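Local coordinates for protein 3-hydroxyacyl-CoA dehydrogenase (Archaeoglobus fulgidus, PDB 1ZEJ) that probably oxidises a hydroxyl group of its substrate with NAD+, as a homodimeric member of the 3-hydroxyacyl-CoA dehydrogenase family, at residues 81-86 with 105-110; 111-116 with 144-149; 127-132 with 172-177; 140-145 with 165-170. All blocks are in the same frame, centred on the assembly; numbering follows the deposited sequence.

In the fold
Followed from the N terminus, the four contacts show how a Rossmann-type domain is laced together. Interaction 1 closes first, bringing 81-86 against 105-110 around helix 85-96 and strand 103-105. Interaction 2 opens at the very next residue, with helix 112-116, and closes on the loop that follows strand 139-144. Before it closes, interaction 3 has begun at strand 125-130, and it ends at 172-177, so these two cross. Interaction 4 lies wholly within the span of interaction 3, pairs strands 139-144 and 166-171, and shares Ile144 and Ser145 with interaction 2. Interaction 3 ties the central sheet to helix 175-193, and all four contacts touch the second subunit.

Interaction 1 of 4, residues 81-86 with 105-110; sequences VFEDLN and SNTSVI
The loop at Glu83 passes the loop at Thr107 with 6.8 Å between Glu83 CA and Thr107 CA, and the start of helix 85-96 comes as near to the following turn, 6.6 Å from Leu85 CA to Ile110 CA. Glu83 bridges the gap. Its CG stands trans to the backbone N (chi1 -167°), and a bend at chi2 (72°) turns the carboxylate onto the backbone N-H groups of the other loop. OE2 accepts two bonds: Ile110 N reaches Glu83 OE2 at 3.0 Å nearly in line with its C-O bond, while Val109 N lies 2.9 Å from Glu83 OE2 and arrives from above the carboxylate plane, 42° out of it. Ser108 N adds a weak bond to Glu83 OE1 at 3.3 Å. Two firm bonds and one weak one from successive amides restrain the rotation of the carboxylate.

Such loops at the C-terminal ends of neighbouring parallel strands form the cofactor side of a Rossmann domain, and both Glu83 and Ser108 are predicted to bind NAD+. Glu83 itself is the centre of an inverse gamma turn, with Asp84 N weakly bonded to Phe82 O.

Beside these bonds lies hydrocarbon. Ile110 CG1 presses to 3.2 Å from Glu83 OE2, the two side chains running alongside in opposing senses, and Ile110 CG2 meets Leu85 CD1 at 4.2 Å. The turn is braced by Thr107 OG1, which donates to Ile110 O at 2.6 Å. A water joins Val81 O to Asn106 O, and Lys88 NZ is a second partner of Asn106 O.

Interaction 2 of 4, residues 111-116 with 144-149; sequences SVDDIA and ISRFTD
Asp113 and Arg146 meet at a slant, yet the planes of their flat ends, carboxylate and guanidinium, are nearly parallel, 16° apart. The firm bond between them is made by the backbone: Arg146 N donates to Asp113 OD1 at 2.8 Å, almost straight at 177°, coming from the syn side of the carboxylate and somewhat out of its plane. The same oxygen is approached by the side chain. With CG placed between the backbone N and the carbonyl carbon (chi1 61°) and the chain extended from there to NE, Arg146 lays its CG 3.2 Å from Asp113 OD1 and sends NH1 round to a weak salt bridge, 3.4 Å from Asp113 OD1. A water links NH1 to Asp114 OD1, and Glu117 takes NH2 in a further salt bridge.

Phe147 backs the guanidinium: its CE2 sits 3.7 Å above the guanidinium plane, over the centre of the group. The ring also leans on the helix, where Ala116 CB comes obliquely to 3.5 Å from Phe147 CD2. Next to it, Ala116 CB lies 3.6 Å from Ser145 OG, and one turn earlier Val112 CG2 rests 3.6 Å from Ile144 O. Outside the pair, Asp114 forms a salt bridge with Arg239 of the second subunit.

A serine organises the backbone in each segment. Ser111 OG accepts from Asp114 N and N-caps helix 112-116, and in the other segment Ser145 OG accepts from Phe147 N, 3.0 Å away, which makes the exit from strand 139-144 an ST turn.

Interaction 3 of 4, residues 127-132 with 172-177; sequences GVHWMN and GQSLVN
A trans first torsion at His129 (chi1 178°) and another at Ser174 (chi1 163°) extend the imidazole from strand 125-130 and the hydroxyl from the head of helix 175-193 toward each other. Both groups are held by one atom outside the pair, Glu141 OE1, which is hydrogen-bonded to His129 ND1 and to Ser174 OG. The serine has a second task as N-cap, since Ser174 OG accepts from Asn177 N at 3.0 Å.

Asn177 approaches the ring at its CE1 corner, with His129 CE1 3.8 Å from Asn177 OD1 and the amide turned 56° against the imidazole; the other end of that amide, ND2, is bonded to Ser108 O. One face of the imidazole carries the methyl of Met131, a selenomethionine, whose bent chain sets CE 3.5 Å above the ring plane toward the rim. Met131 CE also touches Val176 CG2 at 4.1 Å, and His207 of the second subunit packs on both residues.

His129 is predicted to be important for catalysis, and its pairing with a buried glutamate where the NAD-binding domain meets the helical C-terminal domain is consistent with the His-Glu active site of 3-hydroxyacyl-CoA dehydrogenases.

Interaction 4 of 4, residues 140-145 with 165-170; sequences VEIVIS and KEVVVC
Ile142 O draws in two groups from the partner strand: Cys170 N, which donates at 2.7 Å to Ile142 O with a C=O...N angle of 174°, and the CA-H of Val169, whose CA lies 3.3 Å from Ile142 O. This is parallel pairing in the beta-alpha-beta unit formed by strand 139-144, helix 150-162 and strand 166-171, the last being the outermost strand of the sheet within this chain. The strand axes diverge by 20°, and the bonds alternate regularly: Val140 N to Glu166 O, Val168 N to Val140 O at 3.2 Å, Ile142 N to Val168 O, and finally Ile144 N to Cys170 O at 2.9 Å.

Val140, Ile142, Val167 and Val169 share one face, where Ile142 CD1 crosses to 3.8 Å from Val167 CG1. Helix 150-162 packs on Val140 and Val167 of this face, while on the other face Leu175 of helix 175-193 touches Glu141, Val168 and Cys170. Beyond the last bridge, Ile144 CG2 lies 4.1 Å from Val169 CG1. At the start of the pairing Val140 CG2 rests 3.8 Å from Lys165 CG, and a bend at chi2 (-57°) curls the lysine past the valine.

Outside the two strands, Lys165 NZ is bonded to Pro134 O and Met137 O, and Arg202 of the second subunit bonds to Val167 O and forms a salt bridge with Glu166. Glu141 OE2 accepts from Val176 N and lies 3.8 Å from Cys170 SG.

Interaction 1 of 4, residues 81-86 with 105-110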
loop_
_atom_site.group_PDB
_atom_site.type_symbol
_atom_site.label_atom_id
_atom_site.label_comp_id
_atom_site.label_asym_id
_atom_site.label_seq_id
_atom_site.Cartn_x
_atom_site.Cartn_y
_atom_site.Cartn_z
ATOM N N VAL A 81 -25.713 -10.834 5.462
ATOM C CA VAL A 81 -25.871 -12.114 6.151
ATOM C C VAL A 81 -24.617 -12.969 5.933
ATOM O O VAL A 81 -23.663 -12.524 5.296
ATOM C CB VAL A 81 -27.154 -12.864 5.708
ATOM C CG1 VAL A 81 -28.385 -12.017 5.960
ATOM C CG2 VAL A 81 -27.116 -13.284 4.225
ATOM N N PHE A 82 -24.625 -14.186 6.462
ATOM C CA PHE A 82 -23.483 -15.098 6.295
ATOM C C PHE A 82 -22.952 -15.167 4.846
ATOM O O PHE A 82 -23.721 -15.180 3.890
ATOM C CB PHE A 82 -23.824 -16.499 6.825
ATOM C CG PHE A 82 -22.634 -17.396 6.915
ATOM C CD1 PHE A 82 -21.785 -17.335 8.012
ATOM C CD2 PHE A 82 -22.336 -18.267 5.890
ATOM C CE1 PHE A 82 -20.658 -18.163 8.104
ATOM C CE2 PHE A 82 -21.217 -19.093 5.948
ATOM C CZ PHE A 82 -20.366 -19.038 7.061
ATOM N N GLU A 83 -21.632 -15.153 4.726
ATOM C CA GLU A 83 -20.915 -15.199 3.456
ATOM C C GLU A 83 -21.005 -16.591 2.781
ATOM O O GLU A 83 -20.046 -17.380 2.832
ATOM C CB GLU A 83 -19.419 -14.876 3.700
ATOM C CG GLU A 83 -18.608 -14.585 2.401
ATOM C CD GLU A 83 -18.967 -13.214 1.771
ATOM O OE1 GLU A 83 -19.660 -12.403 2.442
ATOM O OE2 GLU A 83 -18.562 -12.944 0.614
ATOM N N ASP A 84 -22.151 -16.866 2.170
ATOM C CA ASP A 84 -22.439 -18.138 1.531
ATOM C C ASP A 84 -23.407 -17.836 0.385
ATOM O O ASP A 84 -24.382 -17.132 0.610
ATOM C CB ASP A 84 -23.123 -19.042 2.546
ATOM C CG ASP A 84 -23.573 -20.340 1.962
ATOM O OD1 ASP A 84 -22.711 -21.127 1.518
ATOM O OD2 ASP A 84 -24.796 -20.568 1.952
ATOM N N LEU A 85 -23.148 -18.356 -0.815
ATOM C CA LEU A 85 -23.991 -18.065 -1.990
ATOM C C LEU A 85 -25.470 -18.391 -1.778
ATOM O O LEU A 85 -26.333 -17.527 -1.975
ATOM C CB LEU A 85 -23.488 -18.802 -3.235
ATOM C CG LEU A 85 -24.296 -18.627 -4.537
ATOM C CD1 LEU A 85 -24.362 -17.185 -4.990
ATOM C CD2 LEU A 85 -23.679 -19.476 -5.638
ATOM N N ASN A 86 -25.778 -19.617 -1.378
ATOM C CA ASN A 86 -27.178 -20.017 -1.241
ATOM C C ASN A 86 -27.939 -19.215 -0.165
ATOM O O ASN A 86 -29.134 -18.904 -0.331
ATOM C CB ASN A 86 -27.318 -21.526 -0.967
ATOM C CG ASN A 86 -26.726 -22.383 -2.067
ATOM O OD1 ASN A 86 -26.405 -23.556 -1.841
ATOM N ND2 ASN A 86 -26.576 -21.815 -3.263
ATOM N N SER A 105 -25.897 -6.267 -1.655
ATOM C CA SER A 105 -25.267 -7.261 -0.792
ATOM C C SER A 105 -23.859 -6.796 -0.323
ATOM O O SER A 105 -23.034 -6.413 -1.145
ATOM C CB SER A 105 -25.204 -8.601 -1.519
ATOM O OG SER A 105 -24.548 -9.565 -0.714
ATOM N N ASN A 106 -23.609 -6.793 0.982
ATOM C CA ASN A 106 -22.254 -6.577 1.512
ATOM C C ASN A 106 -21.575 -7.918 1.343
ATOM O O ASN A 106 -21.814 -8.861 2.105
ATOM C CB ASN A 106 -22.263 -6.158 2.992
ATOM C CG ASN A 106 -20.826 -5.885 3.568
ATOM O OD1 ASN A 106 -20.018 -5.070 3.042
ATOM N ND2 ASN A 106 -20.531 -6.550 4.676
ATOM N N THR A 107 -20.812 -8.054 0.296
ATOM C CA THR A 107 -20.263 -9.357 -0.024
ATOM C C THR A 107 -18.757 -9.157 0.044
ATOM O O THR A 107 -18.234 -8.229 -0.564
ATOM C CB THR A 107 -20.857 -9.963 -1.387
ATOM O OG1 THR A 107 -20.087 -11.096 -1.812
ATOM C CG2 THR A 107 -20.927 -8.954 -2.511
ATOM N N SER A 108 -18.090 -9.966 0.860
ATOM C CA SER A 108 -16.623 -9.934 0.978
ATOM C C SER A 108 -15.961 -10.461 -0.286
ATOM O O SER A 108 -15.162 -9.774 -0.898
ATOM C CB SER A 108 -16.140 -10.771 2.173
ATOM O OG SER A 108 -16.153 -10.037 3.388
ATOM N N VAL A 109 -16.260 -11.709 -0.635
ATOM C CA VAL A 109 -15.659 -12.326 -1.802
ATOM C C VAL A 109 -16.625 -13.106 -2.698
ATOM O O VAL A 109 -16.221 -13.470 -3.799
ATOM C CB VAL A 109 -14.533 -13.295 -1.429
ATOM C CG1 VAL A 109 -13.396 -12.552 -0.694
ATOM C CG2 VAL A 109 -15.066 -14.469 -0.599
ATOM N N ILE A 110 -17.833 -13.412 -2.212
ATOM C CA ILE A 110 -18.810 -14.147 -3.010
ATOM C C ILE A 110 -19.110 -13.273 -4.226
ATOM O O ILE A 110 -19.367 -12.081 -4.081
ATOM C CB ILE A 110 -20.115 -14.448 -2.235
ATOM C CG1 ILE A 110 -19.851 -15.407 -1.056
ATOM C CG2 ILE A 110 -21.179 -15.106 -3.154
ATOM C CD1 ILE A 110 -19.608 -16.835 -1.459
HETATM O O HOH W 1 -22.105 -10.621 4.332
#

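Interaction 2 of 4, residues 111-116 with 144-149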
loop_
_atom_site.group_PDB
_atom_site.type_symbol
_atom_site.label_atom_id
_atom_site.label_comp_id
_atom_site.label_asym_id
_atom_site.label_seq_id
_atom_site.Cartn_x
_atom_site.Cartn_y
_atom_site.Cartn_z
ATOM N N SER A 111 -19.020 -13.879 -5.403
ATOM C CA SER A 111 -19.222 -13.186 -6.680
ATOM C C SER A 111 -20.624 -12.558 -6.831
ATOM O O SER A 111 -21.641 -13.243 -6.697
ATOM C CB SER A 111 -18.979 -14.220 -7.784
ATOM O OG SER A 111 -19.436 -13.815 -9.042
ATOM N N VAL A 112 -20.685 -11.267 -7.134
ATOM C CA VAL A 112 -21.958 -10.598 -7.355
ATOM C C VAL A 112 -22.663 -11.120 -8.591
ATOM O O VAL A 112 -23.918 -11.166 -8.625
ATOM C CB VAL A 112 -21.847 -9.036 -7.419
ATOM C CG1 VAL A 112 -21.340 -8.511 -6.080
ATOM C CG2 VAL A 112 -20.943 -8.571 -8.593
ATOM N N ASP A 113 -21.885 -11.531 -9.588
ATOM C CA ASP A 113 -22.479 -12.137 -10.781
ATOM C C ASP A 113 -23.122 -13.489 -10.452
ATOM O O ASP A 113 -24.206 -13.804 -10.960
ATOM C CB ASP A 113 -21.461 -12.254 -11.907
ATOM C CG ASP A 113 -21.208 -10.901 -12.588
ATOM O OD1 ASP A 113 -21.929 -10.574 -13.515
ATOM O OD2 ASP A 113 -20.298 -10.189 -12.187
ATOM N N ASP A 114 -22.500 -14.276 -9.578
ATOM C CA ASP A 114 -23.099 -15.578 -9.229
ATOM C C ASP A 114 -24.412 -15.387 -8.442
ATOM O O ASP A 114 -25.389 -16.138 -8.606
ATOM C CB ASP A 114 -22.141 -16.447 -8.436
ATOM C CG ASP A 114 -21.015 -16.990 -9.258
ATOM O OD1 ASP A 114 -20.917 -16.777 -10.497
ATOM O OD2 ASP A 114 -20.191 -17.642 -8.629
ATOM N N ILE A 115 -24.441 -14.385 -7.568
ATOM C CA ILE A 115 -25.674 -14.024 -6.894
ATOM C C ILE A 115 -26.736 -13.502 -7.883
ATOM O O ILE A 115 -27.874 -14.007 -7.924
ATOM C CB ILE A 115 -25.437 -12.960 -5.796
ATOM C CG1 ILE A 115 -24.589 -13.540 -4.674
ATOM C CG2 ILE A 115 -26.766 -12.459 -5.245
ATOM C CD1 ILE A 115 -24.002 -12.472 -3.755
ATOM N N ALA A 116 -26.339 -12.538 -8.702
ATOM C CA ALA A 116 -27.261 -11.878 -9.623
ATOM C C ALA A 116 -27.929 -12.832 -10.561
ATOM O O ALA A 116 -29.079 -12.673 -10.889
ATOM C CB ALA A 116 -26.507 -10.854 -10.439
ATOM N N ILE A 144 -20.516 -4.015 -9.269
ATOM C CA ILE A 144 -21.632 -4.300 -10.133
ATOM C C ILE A 144 -21.517 -5.646 -10.863
ATOM O O ILE A 144 -20.431 -6.136 -11.175
ATOM C CB ILE A 144 -21.932 -3.130 -11.082
ATOM C CG1 ILE A 144 -20.888 -2.966 -12.177
ATOM C CG2 ILE A 144 -22.064 -1.822 -10.269
ATOM C CD1 ILE A 144 -21.393 -2.159 -13.316
ATOM N N SER A 145 -22.662 -6.241 -11.129
ATOM C CA SER A 145 -22.705 -7.439 -11.942
ATOM C C SER A 145 -22.890 -7.020 -13.393
ATOM O O SER A 145 -23.120 -5.834 -13.670
ATOM C CB SER A 145 -23.828 -8.329 -11.485
ATOM O OG SER A 145 -25.085 -7.931 -12.018
ATOM N N ARG A 146 -22.838 -7.998 -14.303
ATOM C CA ARG A 146 -23.197 -7.746 -15.734
ATOM C C ARG A 146 -24.650 -7.358 -15.941
ATOM O O ARG A 146 -24.992 -6.833 -16.967
ATOM C CB ARG A 146 -22.851 -8.947 -16.611
ATOM C CG ARG A 146 -23.547 -10.246 -16.295
ATOM C CD ARG A 146 -22.831 -11.379 -17.027
ATOM N NE ARG A 146 -23.671 -12.561 -17.132
ATOM C CZ ARG A 146 -23.756 -13.504 -16.200
ATOM N NH1 ARG A 146 -23.086 -13.396 -15.052
ATOM N NH2 ARG A 146 -24.546 -14.544 -16.400
ATOM N N PHE A 147 -25.485 -7.545 -14.934
ATOM C CA PHE A 147 -26.902 -7.215 -15.014
ATOM C C PHE A 147 -27.272 -5.845 -14.507
ATOM O O PHE A 147 -28.306 -5.321 -14.854
ATOM C CB PHE A 147 -27.736 -8.208 -14.217
ATOM C CG PHE A 147 -27.540 -9.658 -14.598
ATOM C CD1 PHE A 147 -28.338 -10.256 -15.544
ATOM C CD2 PHE A 147 -26.595 -10.453 -13.930
ATOM C CE1 PHE A 147 -28.163 -11.614 -15.883
ATOM C CE2 PHE A 147 -26.440 -11.821 -14.253
ATOM C CZ PHE A 147 -27.225 -12.389 -15.224
ATOM N N THR A 148 -26.489 -5.311 -13.587
ATOM C CA THR A 148 -26.827 -4.109 -12.868
ATOM C C THR A 148 -27.032 -2.954 -13.860
ATOM O O THR A 148 -26.181 -2.699 -14.748
ATOM C CB THR A 148 -25.691 -3.711 -11.888
ATOM O OG1 THR A 148 -25.299 -4.813 -11.034
ATOM C CG2 THR A 148 -26.138 -2.527 -11.054
ATOM N N ASP A 149 -28.116 -2.220 -13.713
ATOM C CA ASP A 149 -28.307 -1.049 -14.592
ATOM C C ASP A 149 -27.688 0.218 -14.038
ATOM O O ASP A 149 -27.367 0.308 -12.857
ATOM C CB ASP A 149 -29.769 -0.867 -14.961
ATOM C CG ASP A 149 -30.642 -0.570 -13.799
ATOM O OD1 ASP A 149 -30.158 -0.056 -12.771
ATOM O OD2 ASP A 149 -31.861 -0.813 -13.944
HETATM O O HOH W 2 -21.769 -15.660 -13.068
#

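Interaction 3 of 4, residues 127-132 with 172-177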
loop_
_atom_site.group_PDB
_atom_site.type_symbol
_atom_site.label_atom_id
_atom_site.label_comp_id
_atom_site.label_asym_id
_atom_site.label_seq_id
_atom_site.Cartn_x
_atom_site.Cartn_y
_atom_site.Cartn_z
ATOM N N GLY A 127 -23.421 -5.145 -5.481
ATOM C CA GLY A 127 -22.646 -5.397 -4.268
ATOM C C GLY A 127 -22.304 -4.035 -3.705
ATOM O O GLY A 127 -21.993 -3.099 -4.453
ATOM N N VAL A 128 -22.355 -3.912 -2.380
ATOM C CA VAL A 128 -21.818 -2.694 -1.701
ATOM C C VAL A 128 -20.921 -3.186 -0.580
ATOM O O VAL A 128 -21.442 -3.715 0.443
ATOM C CB VAL A 128 -22.914 -1.735 -1.167
ATOM C CG1 VAL A 128 -22.352 -0.615 -0.381
ATOM C CG2 VAL A 128 -23.737 -1.168 -2.257
ATOM N N HIS A 129 -19.610 -3.005 -0.769
ATOM C CA HIS A 129 -18.541 -3.499 0.057
ATOM C C HIS A 129 -18.047 -2.397 1.005
ATOM O O HIS A 129 -17.415 -1.422 0.602
ATOM C CB HIS A 129 -17.438 -4.011 -0.874
ATOM C CG HIS A 129 -16.224 -4.524 -0.188
ATOM N ND1 HIS A 129 -14.970 -4.438 -0.761
ATOM C CD2 HIS A 129 -16.057 -5.159 1.005
ATOM C CE1 HIS A 129 -14.081 -4.964 0.068
ATOM N NE2 HIS A 129 -14.717 -5.398 1.148
ATOM N N TRP A 130 -18.486 -2.518 2.251
ATOM C CA TRP A 130 -18.152 -1.596 3.315
ATOM C C TRP A 130 -16.899 -2.084 3.957
ATOM O O TRP A 130 -16.636 -3.272 3.985
ATOM C CB TRP A 130 -19.240 -1.600 4.390
ATOM C CG TRP A 130 -20.592 -1.085 3.955
ATOM C CD1 TRP A 130 -21.542 -1.784 3.270
ATOM C CD2 TRP A 130 -21.154 0.201 4.207
ATOM N NE1 TRP A 130 -22.651 -1.021 3.081
ATOM C CE2 TRP A 130 -22.432 0.214 3.632
ATOM C CE3 TRP A 130 -20.696 1.349 4.847
ATOM C CZ2 TRP A 130 -23.276 1.325 3.701
ATOM C CZ3 TRP A 130 -21.543 2.454 4.933
ATOM C CH2 TRP A 130 -22.808 2.441 4.348
HETATM N N MSE A 131 -16.118 -1.167 4.519
HETATM C CA MSE A 131 -14.886 -1.543 5.218
HETATM C C MSE A 131 -15.201 -1.606 6.721
HETATM O O MSE A 131 -16.313 -1.323 7.155
HETATM C CB MSE A 131 -13.753 -0.559 4.904
HETATM C CG MSE A 131 -13.591 -0.202 3.443
HETATM SE SE MSE A 131 -13.084 -1.727 2.331
HETATM C CE MSE A 131 -14.027 -1.301 0.640
ATOM N N ASN A 132 -14.257 -2.068 7.497
ATOM C CA ASN A 132 -14.511 -2.374 8.894
ATOM C C ASN A 132 -13.789 -1.416 9.807
ATOM O O ASN A 132 -12.569 -1.390 9.772
ATOM C CB ASN A 132 -14.024 -3.799 9.199
ATOM C CG ASN A 132 -14.562 -4.338 10.531
ATOM O OD1 ASN A 132 -15.595 -3.884 11.061
ATOM N ND2 ASN A 132 -13.862 -5.307 11.075
ATOM N N GLY A 172 -17.626 -6.345 -11.351
ATOM C CA GLY A 172 -17.464 -7.756 -11.056
ATOM C C GLY A 172 -16.692 -8.117 -9.807
ATOM O O GLY A 172 -17.121 -9.025 -9.075
ATOM N N GLN A 173 -15.549 -7.458 -9.572
ATOM C CA GLN A 173 -14.685 -7.745 -8.392
ATOM C C GLN A 173 -14.283 -6.471 -7.710
ATOM O O GLN A 173 -14.025 -5.477 -8.366
ATOM C CB GLN A 173 -13.390 -8.483 -8.760
ATOM C CG GLN A 173 -13.607 -9.801 -9.415
ATOM C CD GLN A 173 -12.346 -10.486 -9.804
ATOM O OE1 GLN A 173 -11.282 -10.257 -9.222
ATOM N NE2 GLN A 173 -12.443 -11.340 -10.805
ATOM N N SER A 174 -14.153 -6.547 -6.402
ATOM C CA SER A 174 -13.563 -5.484 -5.597
ATOM C C SER A 174 -12.101 -5.147 -5.966
ATOM O O SER A 174 -11.239 -6.044 -6.011
ATOM C CB SER A 174 -13.604 -5.893 -4.113
ATOM O OG SER A 174 -12.731 -5.115 -3.329
ATOM N N LEU A 175 -11.806 -3.854 -6.120
ATOM C CA LEU A 175 -10.444 -3.384 -6.382
ATOM C C LEU A 175 -9.559 -3.529 -5.166
ATOM O O LEU A 175 -8.404 -3.925 -5.256
ATOM C CB LEU A 175 -10.447 -1.916 -6.843
ATOM C CG LEU A 175 -11.254 -1.555 -8.106
ATOM C CD1 LEU A 175 -10.985 -0.097 -8.478
ATOM C CD2 LEU A 175 -10.929 -2.429 -9.284
ATOM N N VAL A 176 -10.114 -3.241 -3.991
ATOM C CA VAL A 176 -9.440 -3.493 -2.745
ATOM C C VAL A 176 -9.038 -4.947 -2.588
ATOM O O VAL A 176 -7.911 -5.204 -2.210
ATOM C CB VAL A 176 -10.333 -3.076 -1.517
ATOM C CG1 VAL A 176 -9.701 -3.562 -0.222
ATOM C CG2 VAL A 176 -10.540 -1.568 -1.522
ATOM N N ASN A 177 -9.925 -5.902 -2.853
ATOM C CA ASN A 177 -9.607 -7.342 -2.729
ATOM C C ASN A 177 -8.490 -7.670 -3.722
ATOM O O ASN A 177 -7.558 -8.426 -3.431
ATOM C CB ASN A 177 -10.841 -8.203 -2.986
ATOM C CG ASN A 177 -11.802 -8.254 -1.777
ATOM O OD1 ASN A 177 -11.513 -7.698 -0.727
ATOM N ND2 ASN A 177 -12.954 -8.903 -1.963
#

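Interaction 4 of 4, residues 140-145 with 165-170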
loop_
_atom_site.group_PDB
_atom_site.type_symbol
_atom_site.label_atom_id
_atom_site.label_comp_id
_atom_site.label_asym_id
_atom_site.label_seq_id
_atom_site.Cartn_x
_atom_site.Cartn_y
_atom_site.Cartn_z
ATOM N N VAL A 140 -16.265 3.026 0.458
ATOM C CA VAL A 140 -17.232 1.990 0.145
ATOM C C VAL A 140 -17.104 1.726 -1.344
ATOM O O VAL A 140 -17.089 2.656 -2.149
ATOM C CB VAL A 140 -18.670 2.372 0.510
ATOM C CG1 VAL A 140 -19.610 1.238 0.233
ATOM C CG2 VAL A 140 -18.749 2.752 1.945
ATOM N N GLU A 141 -16.981 0.464 -1.697
ATOM C CA GLU A 141 -16.946 0.043 -3.094
ATOM C C GLU A 141 -18.312 -0.447 -3.525
ATOM O O GLU A 141 -18.956 -1.199 -2.801
ATOM C CB GLU A 141 -15.975 -1.086 -3.300
ATOM C CG GLU A 141 -14.521 -0.686 -3.193
ATOM C CD GLU A 141 -13.603 -1.886 -3.380
ATOM O OE1 GLU A 141 -13.946 -2.978 -2.824
ATOM O OE2 GLU A 141 -12.567 -1.762 -4.109
ATOM N N ILE A 142 -18.763 0.000 -4.682
ATOM C CA ILE A 142 -19.928 -0.612 -5.315
ATOM C C ILE A 142 -19.401 -1.581 -6.327
ATOM O O ILE A 142 -18.592 -1.180 -7.173
ATOM C CB ILE A 142 -20.777 0.444 -6.006
ATOM C CG1 ILE A 142 -21.378 1.386 -4.939
ATOM C CG2 ILE A 142 -21.826 -0.210 -6.927
ATOM C CD1 ILE A 142 -22.104 2.558 -5.479
ATOM N N VAL A 143 -19.861 -2.830 -6.262
ATOM C CA VAL A 143 -19.367 -3.860 -7.150
ATOM C C VAL A 143 -20.557 -4.315 -7.983
ATOM O O VAL A 143 -21.494 -4.896 -7.458
ATOM C CB VAL A 143 -18.749 -5.008 -6.373
ATOM C CG1 VAL A 143 -18.124 -6.030 -7.331
ATOM C CG2 VAL A 143 -17.686 -4.499 -5.407
ATOM N N ILE A 144 -20.516 -4.015 -9.269
ATOM C CA ILE A 144 -21.632 -4.300 -10.133
ATOM C C ILE A 144 -21.517 -5.646 -10.863
ATOM O O ILE A 144 -20.431 -6.136 -11.175
ATOM C CB ILE A 144 -21.932 -3.130 -11.082
ATOM C CG1 ILE A 144 -20.888 -2.966 -12.177
ATOM C CG2 ILE A 144 -22.064 -1.822 -10.269
ATOM C CD1 ILE A 144 -21.393 -2.159 -13.316
ATOM N N SER A 145 -22.662 -6.241 -11.129
ATOM C CA SER A 145 -22.705 -7.439 -11.942
ATOM C C SER A 145 -22.890 -7.020 -13.393
ATOM O O SER A 145 -23.120 -5.834 -13.670
ATOM C CB SER A 145 -23.828 -8.329 -11.485
ATOM O OG SER A 145 -25.085 -7.931 -12.018
ATOM N N LYS A 165 -19.389 9.061 2.413
ATOM C CA LYS A 165 -18.439 8.017 2.018
ATOM C C LYS A 165 -17.700 8.382 0.727
ATOM O O LYS A 165 -18.197 9.139 -0.120
ATOM C CB LYS A 165 -19.156 6.666 1.899
ATOM C CG LYS A 165 -19.835 6.177 3.216
ATOM C CD LYS A 165 -18.793 6.097 4.332
ATOM C CE LYS A 165 -19.065 5.111 5.370
ATOM N NZ LYS A 165 -18.167 5.398 6.555
ATOM N N GLU A 166 -16.482 7.856 0.585
ATOM C CA GLU A 166 -15.716 7.917 -0.638
ATOM C C GLU A 166 -16.068 6.668 -1.452
ATOM O O GLU A 166 -15.836 5.524 -1.028
ATOM C CB GLU A 166 -14.215 7.953 -0.361
ATOM C CG GLU A 166 -13.732 9.262 0.257
ATOM C CD GLU A 166 -13.765 10.423 -0.754
ATOM O OE1 GLU A 166 -13.715 10.197 -1.978
ATOM O OE2 GLU A 166 -13.830 11.563 -0.307
ATOM N N VAL A 167 -16.675 6.864 -2.601
ATOM C CA VAL A 167 -17.236 5.729 -3.333
ATOM C C VAL A 167 -16.404 5.420 -4.570
ATOM O O VAL A 167 -16.061 6.318 -5.334
ATOM C CB VAL A 167 -18.704 5.979 -3.783
ATOM C CG1 VAL A 167 -19.203 4.812 -4.650
ATOM C CG2 VAL A 167 -19.582 6.173 -2.625
ATOM N N VAL A 168 -16.089 4.140 -4.760
ATOM C CA VAL A 168 -15.482 3.653 -5.982
ATOM C C VAL A 168 -16.384 2.547 -6.556
ATOM O O VAL A 168 -16.767 1.621 -5.832
ATOM C CB VAL A 168 -14.049 3.079 -5.738
ATOM C CG1 VAL A 168 -13.477 2.493 -7.007
ATOM C CG2 VAL A 168 -13.105 4.158 -5.242
ATOM N N VAL A 169 -16.725 2.675 -7.847
ATOM C CA VAL A 169 -17.564 1.694 -8.540
ATOM C C VAL A 169 -16.673 0.755 -9.319
ATOM O O VAL A 169 -15.821 1.239 -10.059
ATOM C CB VAL A 169 -18.551 2.394 -9.508
ATOM C CG1 VAL A 169 -19.454 1.349 -10.153
ATOM C CG2 VAL A 169 -19.404 3.428 -8.789
ATOM N N CYS A 170 -16.877 -0.553 -9.148
ATOM C CA CYS A 170 -15.994 -1.614 -9.641
ATOM C C CYS A 170 -16.888 -2.535 -10.449
ATOM O O CYS A 170 -18.020 -2.700 -10.066
ATOM C CB CYS A 170 -15.457 -2.531 -8.476
ATOM S SG CYS A 170 -14.830 -1.825 -7.153
#